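Local coordinates for protein SusD homolog (Bacteroides thetaiotaomicron VPI-5482, PDB 3IHV) that probably binds glycans at the outer membrane as a SusD-family protein, helping to capture them for uptake into the cell, at residues I478-V483 against T508-H513. Sequence-based numbering, arbitrary orientation.
Sequences IYYKTV and TEEGKH
Tyr480 lies against Glu510 in a CH-pi contact: Glu510 CB sits over one face of the Tyr480 ring, 3.7 Å from its centroid and 16° off the ring normal. The extended Glu510 chain then runs past Tyr480 CD2, leaving its carboxylate tilted only 18° from the ring plane. At the ring edge, Tyr480 CE1 comes within 3.4 Å of Thr508 O. Tyr480 CB already points toward loop 508-513, and a chi1 of 178°, placing CG beside the residue's own carbonyl carbon, lays the ring face on Glu510. Replacing the ring by the methyl of an alanine is likely to leave Glu510 CB without its aromatic partner and to open a gap beside the loop backbone.

Deeper in, the contacts are van der Waals: the Thr508 methyl CG2 lies 3.8 Å from Tyr479 CE2, and Val483 CG1 packs beside Thr508 CB and OG1. The polar ends are satisfied from elsewhere, Tyr479 OH by Gly48 and Asn68, Thr508 OG1 by Val504 and the same Asn68.

No hydrogen bond crosses the interface. The loop instead braces itself, Glu509 N donating to His513 ND1 (3.0 Å) nearly in the imidazole plane. The first turn of helix 479-493 thus packs against a type II beta turn, 509-512, closed by Lys512 N to Glu509 O, with Gly511 in its third position.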
ATOM      1  N   ILE A 478      11.246  12.902   6.980  1.00  7.43           N
ATOM      2  CA  ILE A 478      11.121  12.906   8.445  1.00  7.05           C
ATOM      3  C   ILE A 478      11.043  11.518   9.098  1.00  7.53           C
ATOM      4  O   ILE A 478      10.581  11.407  10.223  1.00  7.81           O
ATOM      5  CB  ILE A 478       9.894  13.786   8.871  1.00  7.84           C
ATOM      6  CG1 ILE A 478       8.542  13.250   8.356  1.00  7.63           C
ATOM      7  CG2 ILE A 478      10.125  15.223   8.440  1.00  8.83           C
ATOM      8  CD1 ILE A 478       7.312  14.012   8.900  1.00  8.03           C
ATOM      9  N   TYR A 479      11.505  10.476   8.414  1.00  6.01           N
ATOM     10  CA  TYR A 479      11.327   9.124   8.944  1.00  6.38           C
ATOM     11  C   TYR A 479      12.074   8.940  10.260  1.00  7.18           C
ATOM     12  O   TYR A 479      11.466   8.642  11.293  1.00  5.77           O
ATOM     13  CB  TYR A 479      11.720   8.060   7.918  1.00  4.99           C
ATOM     14  CG  TYR A 479      11.536   6.702   8.460  1.00  7.47           C
ATOM     15  CD1 TYR A 479      10.310   6.312   8.947  1.00  8.35           C
ATOM     16  CD2 TYR A 479      12.595   5.780   8.528  1.00  7.86           C
ATOM     17  CE1 TYR A 479      10.106   5.020   9.485  1.00  6.72           C
ATOM     18  CE2 TYR A 479      12.403   4.520   9.070  1.00 10.32           C
ATOM     19  CZ  TYR A 479      11.147   4.145   9.532  1.00 10.00           C
ATOM     20  OH  TYR A 479      10.924   2.925  10.113  1.00  9.94           O
ATOM     21  N   TYR A 480      13.379   9.177  10.247  1.00  7.66           N
ATOM     22  CA  TYR A 480      14.141   9.065  11.496  1.00  7.80           C
ATOM     23  C   TYR A 480      13.604  10.002  12.588  1.00  8.11           C
ATOM     24  O   TYR A 480      13.445   9.579  13.722  1.00  7.85           O
ATOM     25  CB  TYR A 480      15.611   9.350  11.248  1.00  8.23           C
ATOM     26  CG  TYR A 480      16.470   9.298  12.485  1.00  7.53           C
ATOM     27  CD1 TYR A 480      16.916   8.079  13.017  1.00  7.50           C
ATOM     28  CD2 TYR A 480      16.873  10.461  13.115  1.00  7.21           C
ATOM     29  CE1 TYR A 480      17.710   8.042  14.172  1.00  7.14           C
ATOM     30  CE2 TYR A 480      17.661  10.427  14.243  1.00 11.15           C
ATOM     31  CZ  TYR A 480      18.079   9.224  14.780  1.00  9.79           C
ATOM     32  OH  TYR A 480      18.858   9.245  15.920  1.00 13.28           O
ATOM     33  N   LYS A 481      13.354  11.274  12.252  1.00  8.28           N
ATOM     34  CA  LYS A 481      12.808  12.252  13.217  1.00  8.66           C
ATOM     35  C   LYS A 481      11.509  11.722  13.861  1.00  8.42           C
ATOM     36  O   LYS A 481      11.292  11.876  15.060  1.00  7.64           O
ATOM     37  CB  LYS A 481      12.508  13.561  12.458  1.00 10.13           C
ATOM     38  CG  LYS A 481      11.932  14.722  13.245  1.00 14.16           C
ATOM     39  CD  LYS A 481      11.528  15.897  12.296  1.00 17.01           C
ATOM     40  CE  LYS A 481      11.088  17.173  13.053  1.00 19.54           C
ATOM     41  N   THR A 482      10.646  11.127  13.054  1.00  7.15           N
ATOM     42  CA  THR A 482       9.337  10.630  13.544  1.00  7.43           C
ATOM     43  C   THR A 482       9.478   9.406  14.438  1.00  6.74           C
ATOM     44  O   THR A 482       8.784   9.281  15.454  1.00  6.37           O
ATOM     45  CB  THR A 482       8.397  10.380  12.357  1.00  8.15           C
ATOM     46  OG1 THR A 482       8.272  11.605  11.636  1.00  8.08           O
ATOM     47  CG2 THR A 482       6.994   9.891  12.818  1.00  6.36           C
ATOM     48  N   VAL A 483      10.381   8.496  14.079  1.00  6.63           N
ATOM     49  CA  VAL A 483      10.620   7.313  14.925  1.00  6.27           C
ATOM     50  C   VAL A 483      11.152   7.789  16.284  1.00  6.80           C
ATOM     51  O   VAL A 483      10.697   7.355  17.339  1.00  6.96           O
ATOM     52  CB  VAL A 483      11.571   6.291  14.247  1.00  6.13           C
ATOM     53  CG1 VAL A 483      12.038   5.167  15.248  1.00  8.23           C
ATOM     54  CG2 VAL A 483      10.918   5.710  12.982  1.00  6.87           C
ATOM     55  N   THR A 508      16.765   2.006  14.222  1.00  7.35           N
ATOM     56  CA  THR A 508      16.565   2.902  13.069  1.00  7.94           C
ATOM     57  C   THR A 508      17.662   3.942  13.034  1.00  7.87           C
ATOM     58  O   THR A 508      17.927   4.628  14.035  1.00 10.44           O
ATOM     59  CB  THR A 508      15.193   3.583  13.097  1.00  6.90           C
ATOM     60  OG1 THR A 508      14.186   2.557  13.062  1.00  6.92           O
ATOM     61  CG2 THR A 508      14.999   4.508  11.905  1.00  7.06           C
ATOM     62  N   GLU A 509      18.328   4.028  11.892  1.00  8.03           N
ATOM     63  CA  GLU A 509      19.505   4.881  11.742  1.00  8.76           C
ATOM     64  C   GLU A 509      19.283   5.920  10.674  1.00  8.80           C
ATOM     65  O   GLU A 509      18.882   5.626   9.556  1.00  8.28           O
ATOM     66  CB  GLU A 509      20.713   3.996  11.428  1.00  9.58           C
ATOM     67  CG  GLU A 509      22.061   4.717  11.304  1.00 13.53           C
ATOM     68  CD  GLU A 509      23.251   3.758  11.113  1.00 18.46           C
ATOM     69  OE1 GLU A 509      23.134   2.534  11.406  1.00 18.47           O
ATOM     70  OE2 GLU A 509      24.319   4.258  10.685  1.00 20.84           O
ATOM     71  N   GLU A 510      19.585   7.163  11.006  1.00  9.94           N
ATOM     72  CA  GLU A 510      19.369   8.245  10.076  1.00 10.36           C
ATOM     73  C   GLU A 510      20.337   8.104   8.925  1.00  9.76           C
ATOM     74  O   GLU A 510      21.503   7.862   9.131  1.00  9.48           O
ATOM     75  CB  GLU A 510      19.605   9.588  10.762  1.00 10.98           C
ATOM     76  CG  GLU A 510      19.153  10.748   9.917  1.00 14.21           C
ATOM     77  CD  GLU A 510      19.231  12.055  10.660  1.00 20.09           C
ATOM     78  OE1 GLU A 510      20.033  12.195  11.621  1.00 23.19           O
ATOM     79  OE2 GLU A 510      18.460  12.950  10.281  1.00 25.45           O
ATOM     80  N   GLY A 511      19.851   8.254   7.700  1.00  9.33           N
ATOM     81  CA  GLY A 511      20.730   8.120   6.539  1.00  9.77           C
ATOM     82  C   GLY A 511      20.919   6.676   6.085  1.00  9.74           C
ATOM     83  O   GLY A 511      21.652   6.432   5.126  1.00 11.42           O
ATOM     84  N   LYS A 512      20.257   5.736   6.751  1.00  8.51           N
ATOM     85  CA  LYS A 512      20.316   4.341   6.363  1.00  7.96           C
ATOM     86  C   LYS A 512      18.931   3.833   6.001  1.00  8.61           C
ATOM     87  O   LYS A 512      18.661   3.450   4.844  1.00  7.86           O
ATOM     88  CB  LYS A 512      20.915   3.497   7.513  1.00  7.93           C
ATOM     89  CG  LYS A 512      20.996   1.997   7.216  1.00  7.30           C
ATOM     90  CD  LYS A 512      21.630   1.234   8.328  1.00  7.19           C
ATOM     91  CE  LYS A 512      21.642  -0.258   8.020  1.00  8.34           C
ATOM     92  NZ  LYS A 512      22.330  -1.000   9.105  1.00  9.77           N
ATOM     93  N   HIS A 513      18.023   3.883   6.985  1.00  8.15           N
ATOM     94  CA  HIS A 513      16.735   3.188   6.877  1.00  8.77           C
ATOM     95  C   HIS A 513      15.666   3.872   6.022  1.00  7.98           C
ATOM     96  O   HIS A 513      14.568   3.365   5.923  1.00 10.28           O
ATOM     97  CB  HIS A 513      16.216   2.740   8.266  1.00  8.16           C
ATOM     98  CG  HIS A 513      17.048   1.648   8.874  1.00  9.38           C
ATOM     99  ND1 HIS A 513      17.908   1.854   9.940  1.00  9.51           N
ATOM    100  CD2 HIS A 513      17.203   0.347   8.518  1.00  8.06           C
ATOM    101  CE1 HIS A 513      18.543   0.729  10.216  1.00 10.40           C
ATOM    102  NE2 HIS A 513      18.144  -0.201   9.360  1.00  7.98           N
TER